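Local coordinates for Alp7A (Bacillus subtilis, PDB 5EC0), which is a plasmid-encoded, nucleotide-binding bacterial actin that probably polymerises into cytoskeletal filaments to segregate its plasmid, at residues V30-K35 with R67-G72; Y322-F327 with S353-A358. One frame throughout, in Å; residues are numbered along the deposited sequence.

Interaction 1: V30-K35 with R67-G72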
loop_
_atom_site.group_PDB
_atom_site.type_symbol
_atom_site.label_atom_id
_atom_site.label_comp_id
_atom_site.label_asym_id
_atom_site.label_seq_id
_atom_site.Cartn_x
_atom_site.Cartn_y
_atom_site.Cartn_z
ATOM N N VAL A 30 12.721 6.681 -4.628
ATOM C CA VAL A 30 13.014 8.098 -4.807
ATOM C C VAL A 30 14.526 8.273 -4.770
ATOM O O VAL A 30 15.165 7.944 -3.769
ATOM C CB VAL A 30 12.383 8.974 -3.719
ATOM C CG1 VAL A 30 12.932 10.408 -3.806
ATOM C CG2 VAL A 30 10.866 8.963 -3.820
ATOM N N VAL A 31 15.104 8.772 -5.859
ATOM C CA VAL A 31 16.538 8.994 -5.900
ATOM C C VAL A 31 16.842 10.481 -6.025
ATOM O O VAL A 31 16.384 11.140 -6.955
ATOM C CB VAL A 31 17.192 8.220 -7.061
ATOM C CG1 VAL A 31 18.633 8.642 -7.249
ATOM C CG2 VAL A 31 17.118 6.724 -6.796
ATOM N N GLU A 32 17.601 11.013 -5.072
ATOM C CA GLU A 32 17.968 12.416 -5.126
ATOM C C GLU A 32 19.205 12.616 -5.969
ATOM O O GLU A 32 20.232 11.954 -5.777
ATOM C CB GLU A 32 18.198 12.986 -3.730
ATOM C CG GLU A 32 18.765 14.403 -3.766
ATOM C CD GLU A 32 18.693 15.124 -2.427
ATOM O OE1 GLU A 32 18.780 16.367 -2.422
ATOM O OE2 GLU A 32 18.558 14.456 -1.380
ATOM N N ILE A 33 19.102 13.537 -6.916
ATOM C CA ILE A 33 20.209 13.845 -7.806
ATOM C C ILE A 33 20.505 15.340 -7.732
ATOM O O ILE A 33 19.762 16.085 -7.104
ATOM C CB ILE A 33 19.877 13.432 -9.245
ATOM C CG1 ILE A 33 18.701 14.268 -9.766
ATOM C CG2 ILE A 33 19.517 11.945 -9.293
ATOM C CD1 ILE A 33 18.262 13.930 -11.178
ATOM N N SER A 34 21.573 15.788 -8.382
ATOM C CA SER A 34 21.950 17.199 -8.310
ATOM C C SER A 34 21.289 17.985 -9.434
ATOM O O SER A 34 20.654 17.402 -10.312
ATOM C CB SER A 34 23.472 17.361 -8.373
ATOM O OG SER A 34 23.951 17.118 -9.684
ATOM N N LYS A 35 21.436 19.306 -9.408
ATOM C CA LYS A 35 20.853 20.149 -10.444
ATOM C C LYS A 35 21.427 19.821 -11.826
ATOM O O LYS A 35 20.679 19.669 -12.796
ATOM C CB LYS A 35 21.073 21.632 -10.121
ATOM C CG LYS A 35 20.696 22.589 -11.251
ATOM C CD LYS A 35 20.764 24.033 -10.793
ATOM C CE LYS A 35 20.458 25.006 -11.923
ATOM N NZ LYS A 35 21.578 25.128 -12.913
ATOM N N ARG A 67 15.740 21.009 -4.220
ATOM C CA ARG A 67 16.354 19.701 -4.446
ATOM C C ARG A 67 15.642 18.879 -5.535
ATOM O O ARG A 67 14.434 19.016 -5.762
ATOM C CB ARG A 67 16.417 18.938 -3.122
ATOM C CG ARG A 67 17.409 19.577 -2.134
ATOM C CD ARG A 67 17.165 19.136 -0.697
ATOM N NE ARG A 67 17.283 17.691 -0.552
ATOM C CZ ARG A 67 17.032 17.032 0.572
ATOM N NH1 ARG A 67 16.633 17.692 1.652
ATOM N NH2 ARG A 67 17.170 15.714 0.615
ATOM N N TYR A 68 16.422 18.039 -6.212
ATOM C CA TYR A 68 15.995 17.372 -7.443
ATOM C C TYR A 68 15.847 15.854 -7.231
ATOM O O TYR A 68 16.760 15.198 -6.726
ATOM C CB TYR A 68 16.999 17.688 -8.576
ATOM C CG TYR A 68 17.139 19.177 -8.846
ATOM C CD1 TYR A 68 17.975 19.978 -8.073
ATOM C CD2 TYR A 68 16.407 19.792 -9.859
ATOM C CE1 TYR A 68 18.082 21.349 -8.308
ATOM C CE2 TYR A 68 16.515 21.151 -10.107
ATOM C CZ TYR A 68 17.348 21.926 -9.331
ATOM O OH TYR A 68 17.441 23.281 -9.580
ATOM N N PHE A 69 14.699 15.303 -7.610
ATOM C CA PHE A 69 14.397 13.898 -7.332
ATOM C C PHE A 69 13.874 13.138 -8.538
ATOM O O PHE A 69 13.002 13.621 -9.256
ATOM C CB PHE A 69 13.350 13.760 -6.206
ATOM C CG PHE A 69 13.727 14.452 -4.930
ATOM C CD1 PHE A 69 13.385 15.785 -4.719
ATOM C CD2 PHE A 69 14.422 13.775 -3.941
ATOM C CE1 PHE A 69 13.743 16.437 -3.545
ATOM C CE2 PHE A 69 14.784 14.419 -2.762
ATOM C CZ PHE A 69 14.445 15.752 -2.566
ATOM N N LEU A 70 14.402 11.932 -8.724
ATOM C CA LEU A 70 13.791 10.928 -9.578
ATOM C C LEU A 70 12.790 10.150 -8.739
ATOM O O LEU A 70 13.114 9.712 -7.638
ATOM C CB LEU A 70 14.847 9.981 -10.170
ATOM C CG LEU A 70 15.958 10.630 -11.001
ATOM C CD1 LEU A 70 17.120 9.660 -11.308
ATOM C CD2 LEU A 70 15.372 11.190 -12.290
ATOM N N VAL A 71 11.579 9.975 -9.262
ATOM C CA VAL A 71 10.498 9.327 -8.532
ATOM C C VAL A 71 9.887 8.169 -9.310
ATOM O O VAL A 71 9.618 8.287 -10.505
ATOM C CB VAL A 71 9.362 10.314 -8.213
ATOM C CG1 VAL A 71 8.262 9.614 -7.432
ATOM C CG2 VAL A 71 9.896 11.571 -7.504
ATOM N N GLY A 72 9.636 7.059 -8.628
ATOM C CA GLY A 72 8.958 5.943 -9.256
ATOM C C GLY A 72 9.856 5.193 -10.220
ATOM O O GLY A 72 11.056 5.018 -9.967
HETATM O O HOH W 1 19.109 17.523 -4.966
#
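The carboxylate oxygen OE1 of E32 is gripped twice: R67 NE donates to it at 2.7 Å, and a bridging water gives it a second hydrogen. The residues belong to neighbouring antiparallel strands, 22-33 and 65-71, of this actin-like fold, and they illustrate how a salt bridge can run diagonally across a strand pair, from E32 past its cross-strand neighbour F69 to R67. The other carboxylate oxygen, E32 OE2, takes R67 NH2, also at 2.7 Å, so the arginine binds side-on. Both bonds reach the syn sides, though both nitrogens stand well out of the carboxylate plane; the carboxylate and guanidinium planes lie 15° apart. E32 gets there with CG anti to its backbone N (chi1 172°), while R67 is bent at chi3 (59°). Next to the bridge, on the same sheet face, E32 CB and V30 CG1 both rest against the ring of F69, the latter 3.7 Å from F69 CD2, with helix 95-112 packed beyond.

Between the strands, V31 and L70 exchange a reciprocal pair of backbone bonds, and I33 N adds a third to Y68 O. On the face of V31 and I33, I33 crosses L70 at about a right angle, I33 CG2 lying 3.9 Å from L70 CD1. At the start of helix 35-38, K35 runs alongside the Y68 side chain and sets its CA over one face of the ring in a CH-pi contact, while its ammonium pairs with E39. Where the strands part, the water that holds E32 OE1 also donates to I33 O and accepts from Y68 N at 3.0 Å.

Interaction 2: Y322-F327 with S353-A358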
loop_
_atom_site.group_PDB
_atom_site.type_symbol
_atom_site.label_atom_id
_atom_site.label_comp_id
_atom_site.label_asym_id
_atom_site.label_seq_id
_atom_site.Cartn_x
_atom_site.Cartn_y
_atom_site.Cartn_z
ATOM N N TYR A 322 -11.485 -17.805 17.304
ATOM C CA TYR A 322 -11.090 -16.674 16.482
ATOM C C TYR A 322 -11.318 -16.983 15.010
ATOM O O TYR A 322 -11.261 -18.139 14.591
ATOM C CB TYR A 322 -9.617 -16.333 16.684
ATOM C CG TYR A 322 -9.251 -15.622 17.966
ATOM C CD1 TYR A 322 -10.219 -15.220 18.880
ATOM C CD2 TYR A 322 -7.916 -15.346 18.260
ATOM C CE1 TYR A 322 -9.861 -14.572 20.052
ATOM C CE2 TYR A 322 -7.555 -14.705 19.422
ATOM C CZ TYR A 322 -8.525 -14.318 20.316
ATOM O OH TYR A 322 -8.154 -13.672 21.472
ATOM N N LYS A 323 -11.568 -15.948 14.219
ATOM C CA LYS A 323 -11.451 -16.061 12.769
ATOM C C LYS A 323 -10.263 -15.231 12.301
ATOM O O LYS A 323 -9.811 -14.320 12.999
ATOM C CB LYS A 323 -12.737 -15.625 12.064
ATOM C CG LYS A 323 -13.833 -16.686 12.147
ATOM C CD LYS A 323 -15.169 -16.216 11.580
ATOM C CE LYS A 323 -16.161 -17.364 11.540
ATOM N NZ LYS A 323 -17.474 -16.942 11.002
ATOM N N TYR A 324 -9.759 -15.567 11.119
ATOM C CA TYR A 324 -8.565 -14.942 10.567
ATOM C C TYR A 324 -8.879 -14.365 9.203
ATOM O O TYR A 324 -9.377 -15.071 8.311
ATOM C CB TYR A 324 -7.416 -15.960 10.492
ATOM C CG TYR A 324 -7.014 -16.444 11.868
ATOM C CD1 TYR A 324 -7.780 -17.385 12.549
ATOM C CD2 TYR A 324 -5.894 -15.928 12.500
ATOM C CE1 TYR A 324 -7.441 -17.796 13.817
ATOM C CE2 TYR A 324 -5.539 -16.338 13.756
ATOM C CZ TYR A 324 -6.319 -17.268 14.413
ATOM O OH TYR A 324 -5.962 -17.669 15.663
ATOM N N LEU A 325 -8.618 -13.070 9.055
ATOM C CA LEU A 325 -8.748 -12.411 7.770
ATOM C C LEU A 325 -7.376 -11.983 7.286
ATOM O O LEU A 325 -6.748 -11.118 7.895
ATOM C CB LEU A 325 -9.674 -11.193 7.833
ATOM C CG LEU A 325 -9.900 -10.670 6.401
ATOM C CD1 LEU A 325 -11.096 -11.348 5.728
ATOM C CD2 LEU A 325 -9.963 -9.134 6.272
ATOM N N TYR A 326 -6.940 -12.578 6.174
ATOM C CA TYR A 326 -5.610 -12.351 5.594
ATOM C C TYR A 326 -5.664 -11.368 4.430
ATOM O O TYR A 326 -6.486 -11.518 3.533
ATOM C CB TYR A 326 -4.999 -13.689 5.113
ATOM C CG TYR A 326 -4.942 -14.776 6.177
ATOM C CD1 TYR A 326 -3.836 -14.899 7.010
ATOM C CD2 TYR A 326 -5.989 -15.673 6.346
ATOM C CE1 TYR A 326 -3.777 -15.876 7.982
ATOM C CE2 TYR A 326 -5.935 -16.664 7.318
ATOM C CZ TYR A 326 -4.827 -16.753 8.131
ATOM O OH TYR A 326 -4.753 -17.716 9.101
ATOM N N PHE A 327 -4.800 -10.357 4.442
ATOM C CA PHE A 327 -4.705 -9.433 3.306
ATOM C C PHE A 327 -3.275 -8.890 3.124
ATOM O O PHE A 327 -2.304 -9.498 3.569
ATOM C CB PHE A 327 -5.730 -8.266 3.431
ATOM C CG PHE A 327 -5.637 -7.471 4.724
ATOM C CD1 PHE A 327 -6.150 -7.977 5.908
ATOM C CD2 PHE A 327 -5.067 -6.202 4.737
ATOM C CE1 PHE A 327 -6.060 -7.245 7.093
ATOM C CE2 PHE A 327 -4.991 -5.459 5.900
ATOM C CZ PHE A 327 -5.489 -5.975 7.084
ATOM N N SER A 353 -14.350 -21.706 6.919
ATOM C CA SER A 353 -15.163 -20.710 7.611
ATOM C C SER A 353 -14.337 -19.752 8.472
ATOM O O SER A 353 -14.762 -18.622 8.721
ATOM C CB SER A 353 -16.228 -21.390 8.473
ATOM O OG SER A 353 -15.637 -22.221 9.455
ATOM N N ASN A 354 -13.155 -20.181 8.909
ATOM C CA ASN A 354 -12.374 -19.374 9.856
ATOM C C ASN A 354 -11.096 -18.755 9.301
ATOM O O ASN A 354 -10.500 -17.902 9.957
ATOM C CB ASN A 354 -12.004 -20.204 11.087
ATOM C CG ASN A 354 -13.213 -20.596 11.911
ATOM O OD1 ASN A 354 -14.353 -20.318 11.533
ATOM N ND2 ASN A 354 -12.969 -21.253 13.038
ATOM N N HIS A 355 -10.647 -19.184 8.123
ATOM C CA HIS A 355 -9.442 -18.590 7.568
ATOM C C HIS A 355 -9.751 -18.007 6.197
ATOM O O HIS A 355 -9.742 -18.710 5.188
ATOM C CB HIS A 355 -8.303 -19.620 7.542
ATOM C CG HIS A 355 -7.861 -20.052 8.914
ATOM N ND1 HIS A 355 -6.831 -19.434 9.596
ATOM C CD2 HIS A 355 -8.326 -21.026 9.735
ATOM C CE1 HIS A 355 -6.675 -20.019 10.776
ATOM N NE2 HIS A 355 -7.568 -20.987 10.882
ATOM N N ILE A 356 -10.053 -16.706 6.203
ATOM C CA ILE A 356 -10.552 -15.977 5.038
ATOM C C ILE A 356 -9.489 -15.051 4.430
ATOM O O ILE A 356 -8.872 -14.243 5.124
ATOM C CB ILE A 356 -11.800 -15.110 5.396
ATOM C CG1 ILE A 356 -12.798 -15.879 6.277
ATOM C CG2 ILE A 356 -12.452 -14.558 4.137
ATOM C CD1 ILE A 356 -13.447 -17.075 5.600
ATOM N N VAL A 357 -9.261 -15.190 3.133
ATOM C CA VAL A 357 -8.396 -14.266 2.424
ATOM C C VAL A 357 -9.312 -13.200 1.844
ATOM O O VAL A 357 -10.278 -13.527 1.152
ATOM C CB VAL A 357 -7.571 -14.960 1.308
ATOM C CG1 VAL A 357 -6.668 -13.935 0.575
ATOM C CG2 VAL A 357 -6.743 -16.119 1.889
ATOM N N ALA A 358 -9.046 -11.937 2.169
ATOM C CA ALA A 358 -9.826 -10.825 1.612
ATOM C C ALA A 358 -9.697 -10.740 0.094
ATOM O O ALA A 358 -8.610 -10.927 -0.455
ATOM C CB ALA A 358 -9.391 -9.509 2.225
HETATM O O HOH W 2 -16.824 -17.124 8.049
#
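L325 and I356 form the apolar centre of this contact, L325 CD1 touching I356 CG2 at 3.8 Å and L325 CD2 reaching A358 CB. They sit on strand 322-327 and its parallel neighbour 355-357, outermost in the five-stranded sheet of the C-terminal domain, joined through helices 328-333, 335-346 and 348-354 in the manner of a beta-alpha-beta crossover, and they show how one face can pair L325 with I356 while the other gathers the polar-tipped rings of Y324, Y326 and H355. L325 has its CG anti to the backbone N (chi1 -173°), which brings CD1 beside I356 O as well. F327 CB meets A358 CB, and helix 364-386 lies against L325, F327 and A358.

The backbones are stitched by four hydrogen bonds, Y324 N to N354 O, I356 N to Y324 O, Y326 N to I356 O and A358 N to Y326 O.

In the aromatic cluster, the rings of Y324 and H355 are almost parallel (8°) but slid apart, so that H355 CE1 comes 3.4 Å from Y324 CD1. Y326 meets the imidazole rim to rim, and its OH shares a hydrogen bond of 2.7 Å with H355 ND1. A phenylalanine in place of Y326 would probably leave H355 ND1 without this mate and the imidazole freer to turn.

At the polar edge the extended chain of K323 crosses N354 and brings CE to 3.4 Å from S353 O; its NZ bonds to Q202 O and to a water that donates to S353 O. The chemistry implies that the Y326 hydroxyl satisfies a polar atom of buried H355 and probably helps set the imidazole's rotation, with the Y324 ring slid alongside and that of Y346 also against it.

Overall arrangement
Interaction 1 and interaction 2 lie on opposite sides of the chain's centre, their own centres 41 Å apart and their nearest atoms about 23 Å apart, so neither touches the other. They come in series: 30-35 and 67-72 close before 322-327 and 353-358 open. Each belongs to a different sheet, the first to antiparallel neighbours 22-33 and 65-71, the second to parallel strands 322-327 and 355-357 within the C-terminal domain. Interaction 1 is a surface contact away from the nucleotide, whereas in interaction 2 the side chain of F327 lies about 7 Å from bound ADP and magnesium. Both sheets contribute to the nucleotide site, the ADP sitting between the two halves of the actin-like fold, but of the two contacts only interaction 2 lies near it.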